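Local coordinates for protein pseudopodium-enriched atypical kinase 1 (PDB 6BHC) that adopts a protein kinase fold as an atypical kinase and pseudokinase with an unusual catalytic cleft, and probably signals through dimerization and scaffolding more than through phosphate transfer, at residues 201-206 with 240-245; 207-212 with 236-241. The protein carries 1 engineered substitution. One frame throughout, in Å; residues are numbered along the deposited sequence.

In the fold
Both contacts lie in the large lobe of the kinase fold and share Val240 and Ser241, so the sheet of contact 2 runs straight into the loops of contact 1. Contact 2 (207-212 with 236-241) is almost wholly buried: two antiparallel strands exchange regular backbone bonds and set leucines and valines on their faces, with an isoleucine and an arginine stem on one. Contact 1 (201-206 with 240-245) joins two loops without any strand pairing; a histidine, a carboxylate, amides and a water hold them together, and its far end at Gln245 reaches solvent. Asn208 of contact 2 joins them, its amide lying between Asp203 and Asn242 of contact 1.

Contact 1. Residues 201-206 with 240-245; sequences HCDLRL and VSNFSQ
Val240, at the end of its strand, turns CG1 toward the imidazole of His201, 3.7 Å from CD2, while the tip of Leu204 comes up to the same methyl and covers one face of the ring. A branched apolar side chain suits this buried spot. Ser241 contributes its carbonyl: His201 NE2 donates to Ser241 O at 2.8 Å and 160°, the oxygen lying in the ring plane but the donor standing above the carbonyl plane. With CG anti to the backbone N (chi1 -171°), His201 swings its ring across to the other loop, and ND1 accepts from the backbone N of Asp203. The triplets His201-Cys202-Asp203 and Asn242-Phe243-Ser244 occupy the places of the HRD and DFG motifs of active kinases, and asparagine stands where DFG has its metal-binding aspartate. Asn242 gives its amide ND2 to Asn208 and takes the hydroxyl of Ser244 on OD1. Its backbone O accepts from a water that also donates to His201 O and accepts from Gln245 N, so one molecule bridges the two loops. Beside the Asn242 side chain, the carboxylate of Asp203 is held in a side-on salt bridge by Arg205: NE reaches Asp203 OD1 at 2.8 Å and NH2 reaches OD2, while NH1 serves Glu207. Phe243 offers a ring face to the edge of His201, centroids 4.8 Å apart and planes at 63°, the histidine-phenylalanine pairing of the regulatory spine in active kinases. Gln245 lays CG against Asp203 CB at 3.7 Å, and its backbone O sits 3.4 Å from Cys202 CB.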
loop_
_atom_site.group_PDB
_atom_site.type_symbol
_atom_site.label_atom_id
_atom_site.label_comp_id
_atom_site.label_asym_id
_atom_site.label_seq_id
_atom_site.Cartn_x
_atom_site.Cartn_y
_atom_site.Cartn_z
ATOM N N HIS A 201 17.039 27.466 20.518
ATOM C CA HIS A 201 15.750 28.002 20.948
ATOM C C HIS A 201 15.881 28.768 22.261
ATOM O O HIS A 201 15.372 29.889 22.389
ATOM C CB HIS A 201 14.735 26.868 21.075
ATOM C CG HIS A 201 13.333 27.333 21.314
ATOM N ND1 HIS A 201 12.870 27.690 22.562
ATOM C CD2 HIS A 201 12.290 27.492 20.466
ATOM C CE1 HIS A 201 11.603 28.050 22.472
ATOM N NE2 HIS A 201 11.226 27.939 21.210
ATOM N N CYS A 202 16.542 28.169 23.253
ATOM C CA CYS A 202 16.892 28.775 24.539
ATOM C C CYS A 202 15.697 29.027 25.450
ATOM O O CYS A 202 15.865 29.630 26.519
ATOM C CB CYS A 202 17.661 30.090 24.362
ATOM S SG CYS A 202 19.230 29.921 23.496
ATOM N N ASP A 203 14.501 28.586 25.078
ATOM C CA ASP A 203 13.330 28.770 25.929
ATOM C C ASP A 203 12.370 27.599 25.728
ATOM O O ASP A 203 11.170 27.774 25.505
ATOM C CB ASP A 203 12.654 30.110 25.645
ATOM C CG ASP A 203 11.659 30.501 26.724
ATOM O OD1 ASP A 203 11.873 30.118 27.894
ATOM O OD2 ASP A 203 10.669 31.190 26.402
ATOM N N LEU A 204 12.897 26.381 25.807
ATOM C CA LEU A 204 12.097 25.176 25.619
ATOM C C LEU A 204 11.317 24.907 26.900
ATOM O O LEU A 204 11.846 24.345 27.861
ATOM C CB LEU A 204 12.986 23.997 25.246
ATOM C CG LEU A 204 13.637 24.077 23.864
ATOM C CD1 LEU A 204 14.562 22.893 23.627
ATOM C CD2 LEU A 204 12.570 24.153 22.780
ATOM N N ARG A 205 10.053 25.320 26.916
ATOM C CA ARG A 205 9.152 25.068 28.029
ATOM C C ARG A 205 7.871 24.444 27.496
ATOM O O ARG A 205 7.509 24.635 26.332
ATOM C CB ARG A 205 8.851 26.357 28.810
ATOM C CG ARG A 205 10.047 26.869 29.606
ATOM C CD ARG A 205 9.757 28.174 30.340
ATOM N NE ARG A 205 9.679 29.317 29.436
ATOM C CZ ARG A 205 8.561 29.982 29.162
ATOM N NH1 ARG A 205 7.419 29.625 29.731
ATOM N NH2 ARG A 205 8.586 31.010 28.325
ATOM N N LEU A 206 7.191 23.684 28.358
ATOM C CA LEU A 206 6.039 22.908 27.907
ATOM C C LEU A 206 4.920 23.800 27.385
ATOM O O LEU A 206 4.152 23.382 26.512
ATOM C CB LEU A 206 5.531 22.013 29.037
ATOM C CG LEU A 206 6.465 20.878 29.468
ATOM C CD1 LEU A 206 5.825 20.026 30.555
ATOM C CD2 LEU A 206 6.857 20.020 28.274
ATOM N N VAL A 240 6.886 23.461 17.704
ATOM C CA VAL A 240 7.734 24.314 18.529
ATOM C C VAL A 240 7.455 25.769 18.181
ATOM O O VAL A 240 7.445 26.148 17.005
ATOM C CB VAL A 240 9.219 23.973 18.324
ATOM C CG1 VAL A 240 10.086 24.780 19.279
ATOM C CG2 VAL A 240 9.458 22.482 18.506
ATOM N N SER A 241 7.230 26.591 19.204
ATOM C CA SER A 241 6.899 27.991 18.999
ATOM C C SER A 241 7.675 28.842 19.993
ATOM O O SER A 241 8.481 28.338 20.784
ATOM C CB SER A 241 5.391 28.230 19.140
ATOM O OG SER A 241 4.980 28.059 20.483
ATOM N N ASN A 242 7.418 30.149 19.940
ATOM C CA ASN A 242 8.026 31.135 20.823
ATOM C C ASN A 242 9.540 31.170 20.669
ATOM O O ASN A 242 10.270 30.579 21.473
ATOM C CB ASN A 242 7.646 30.870 22.279
ATOM C CG ASN A 242 8.035 32.011 23.192
ATOM O OD1 ASN A 242 8.462 33.069 22.728
ATOM N ND2 ASN A 242 7.875 31.813 24.496
ATOM N N PHE A 243 10.016 31.874 19.645
ATOM C CA PHE A 243 11.441 32.064 19.405
ATOM C C PHE A 243 11.928 33.425 19.892
ATOM O O PHE A 243 12.821 34.021 19.279
ATOM C CB PHE A 243 11.751 31.882 17.920
ATOM C CG PHE A 243 11.658 30.457 17.453
ATOM C CD1 PHE A 243 10.426 29.862 17.231
ATOM C CD2 PHE A 243 12.805 29.711 17.237
ATOM C CE1 PHE A 243 10.341 28.551 16.804
ATOM C CE2 PHE A 243 12.727 28.399 16.809
ATOM C CZ PHE A 243 11.494 27.818 16.592
ATOM N N SER A 244 11.359 33.928 20.992
ATOM C CA SER A 244 11.742 35.245 21.491
ATOM C C SER A 244 13.143 35.242 22.089
ATOM O O SER A 244 13.818 36.277 22.084
ATOM C CB SER A 244 10.730 35.726 22.532
ATOM O OG SER A 244 9.409 35.677 22.024
ATOM N N GLN A 245 13.592 34.103 22.614
ATOM C CA GLN A 245 14.909 33.981 23.224
ATOM C C GLN A 245 15.918 33.306 22.304
ATOM O O GLN A 245 17.019 32.970 22.749
ATOM C CB GLN A 245 14.812 33.200 24.536
ATOM C CG GLN A 245 13.700 33.653 25.470
ATOM C CD GLN A 245 14.064 34.892 26.260
ATOM O OE1 GLN A 245 13.900 36.016 25.787
ATOM N NE2 GLN A 245 14.560 34.690 27.475
HETATM O O HOH W 1 12.953 31.370 22.279
#

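Contact 2. Residues 207-212 with 236-241; sequences ENLLLV and TRLIVS
Leu210 meets Ile239 as a hydrogen-bonded antiparallel pair, and its side chain can be followed outward from there. CB lies 4.3 Å from Ile239 CB and close to the carbonyl of that residue. A chi1 of -46°, with CG opposite the carbonyl carbon, brings the branch point 3.8 Å from Ser241 OG. CD1 then rests against Ser241 CB and OG, while CD2 is slightly farther from the hydroxyl. An apolar branch suits the place, since the hydroxyl already gives its proton to Asn208: Ser241 OG donates to Asn208 O at 2.7 Å, from above the carbonyl plane, and Ser241 N shares the same acceptor. The strands are the antiparallel pair that follows the catalytic loop in the kinase fold (beta7 and beta8), here joined by a long connection; the leucine at the place of Leu210 belongs to the catalytic spine in active kinases, beneath the nucleotide base. Cutting Leu210 back to alanine would probably open a gap beside Ser241 and Gln118, which touches both side chains. Farther along, Val212 CG2 presses on the aliphatic part of Arg237, 3.5 Å from CD, and meets Ile239 CD1 at 3.7 Å; the arginine, its chain stretched out, carries its charged end on to Phe115. At the strand end, Val212 is opposed by two residues, Thr236 and Arg237, which makes a classic beta bulge. On the other face Leu209 and Val240 run alongside each other, Leu209 CD2 to Val240 CG2 4.1 Å, and with Leu211 and Leu238 they pack on helix 173-194.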
loop_
_atom_site.group_PDB
_atom_site.type_symbol
_atom_site.label_atom_id
_atom_site.label_comp_id
_atom_site.label_asym_id
_atom_site.label_seq_id
_atom_site.Cartn_x
_atom_site.Cartn_y
_atom_site.Cartn_z
ATOM N N GLU A 207 4.812 25.028 27.895
ATOM C CA GLU A 207 3.810 25.965 27.403
ATOM C C GLU A 207 4.193 26.595 26.069
ATOM O O GLU A 207 3.369 27.303 25.479
ATOM C CB GLU A 207 3.554 27.063 28.443
ATOM C CG GLU A 207 4.800 27.790 28.933
ATOM C CD GLU A 207 5.487 27.087 30.095
ATOM O OE1 GLU A 207 5.209 25.890 30.326
ATOM O OE2 GLU A 207 6.305 27.735 30.781
ATOM N N ASN A 208 5.409 26.357 25.579
ATOM C CA ASN A 208 5.830 26.821 24.265
ATOM C C ASN A 208 5.696 25.748 23.193
ATOM O O ASN A 208 5.959 26.026 22.020
ATOM C CB ASN A 208 7.278 27.324 24.318
ATOM C CG ASN A 208 7.430 28.576 25.162
ATOM O OD1 ASN A 208 6.531 29.414 25.217
ATOM N ND2 ASN A 208 8.572 28.709 25.828
ATOM N N LEU A 209 5.294 24.537 23.566
ATOM C CA LEU A 209 5.085 23.447 22.622
ATOM C C LEU A 209 3.587 23.264 22.411
ATOM O O LEU A 209 2.852 22.981 23.363
ATOM C CB LEU A 209 5.724 22.156 23.132
ATOM C CG LEU A 209 7.197 22.253 23.542
ATOM C CD1 LEU A 209 7.695 20.924 24.090
ATOM C CD2 LEU A 209 8.056 22.709 22.374
ATOM N N LEU A 210 3.143 23.422 21.169
ATOM C CA LEU A 210 1.732 23.376 20.822
ATOM C C LEU A 210 1.366 22.020 20.231
ATOM O O LEU A 210 2.185 21.359 19.588
ATOM C CB LEU A 210 1.387 24.482 19.823
ATOM C CG LEU A 210 1.941 25.871 20.145
ATOM C CD1 LEU A 210 1.659 26.845 19.010
ATOM C CD2 LEU A 210 1.362 26.384 21.452
ATOM N N LEU A 211 0.115 21.618 20.448
ATOM C CA LEU A 211 -0.426 20.371 19.920
ATOM C C LEU A 211 -1.561 20.693 18.959
ATOM O O LEU A 211 -2.548 21.326 19.349
ATOM C CB LEU A 211 -0.919 19.466 21.051
ATOM C CG LEU A 211 0.168 18.929 21.978
ATOM C CD1 LEU A 211 -0.443 18.154 23.133
ATOM C CD2 LEU A 211 1.134 18.058 21.193
ATOM N N VAL A 212 -1.420 20.257 17.707
ATOM C CA VAL A 212 -2.407 20.502 16.666
ATOM C C VAL A 212 -2.781 19.173 16.020
ATOM O O VAL A 212 -2.163 18.137 16.270
ATOM C CB VAL A 212 -1.902 21.495 15.598
ATOM C CG1 VAL A 212 -1.346 22.750 16.248
ATOM C CG2 VAL A 212 -0.853 20.838 14.728
ATOM N N THR A 236 -2.017 15.389 18.078
ATOM C CA THR A 236 -0.769 14.684 18.331
ATOM C C THR A 236 0.414 15.250 17.559
ATOM O O THR A 236 1.529 14.737 17.706
ATOM C CB THR A 236 -0.927 13.193 18.003
ATOM O OG1 THR A 236 -1.466 13.050 16.684
ATOM C CG2 THR A 236 -1.858 12.525 19.001
ATOM N N ARG A 237 0.213 16.282 16.743
ATOM C CA ARG A 237 1.304 16.929 16.027
ATOM C C ARG A 237 1.889 18.032 16.901
ATOM O O ARG A 237 1.199 19.005 17.224
ATOM C CB ARG A 237 0.820 17.498 14.694
ATOM C CG ARG A 237 1.842 18.383 13.994
ATOM C CD ARG A 237 1.289 18.942 12.693
ATOM N NE ARG A 237 2.221 19.865 12.054
ATOM C CZ ARG A 237 1.978 20.486 10.905
ATOM N NH1 ARG A 237 0.834 20.280 10.268
ATOM N NH2 ARG A 237 2.880 21.311 10.392
ATOM N N LEU A 238 3.155 17.878 17.282
ATOM C CA LEU A 238 3.831 18.851 18.127
ATOM C C LEU A 238 4.441 19.952 17.272
ATOM O O LEU A 238 4.992 19.690 16.199
ATOM C CB LEU A 238 4.913 18.174 18.974
ATOM C CG LEU A 238 5.707 19.043 19.958
ATOM C CD1 LEU A 238 5.980 18.290 21.253
ATOM C CD2 LEU A 238 7.017 19.514 19.341
ATOM N N ILE A 239 4.345 21.187 17.757
ATOM C CA ILE A 239 4.830 22.356 17.037
ATOM C C ILE A 239 5.611 23.229 18.009
ATOM O O ILE A 239 5.065 23.676 19.027
ATOM C CB ILE A 239 3.679 23.145 16.389
ATOM C CG1 ILE A 239 3.144 22.387 15.169
ATOM C CG2 ILE A 239 4.133 24.535 16.004
ATOM C CD1 ILE A 239 2.082 23.133 14.390
ATOM N N VAL A 240 6.886 23.461 17.704
ATOM C CA VAL A 240 7.734 24.314 18.529
ATOM C C VAL A 240 7.455 25.769 18.181
ATOM O O VAL A 240 7.445 26.148 17.005
ATOM C CB VAL A 240 9.219 23.973 18.324
ATOM C CG1 VAL A 240 10.086 24.780 19.279
ATOM C CG2 VAL A 240 9.458 22.482 18.506
ATOM N N SER A 241 7.230 26.591 19.204
ATOM C CA SER A 241 6.899 27.991 18.999
ATOM C C SER A 241 7.675 28.842 19.993
ATOM O O SER A 241 8.481 28.338 20.784
ATOM C CB SER A 241 5.391 28.230 19.140
ATOM O OG SER A 241 4.980 28.059 20.483
#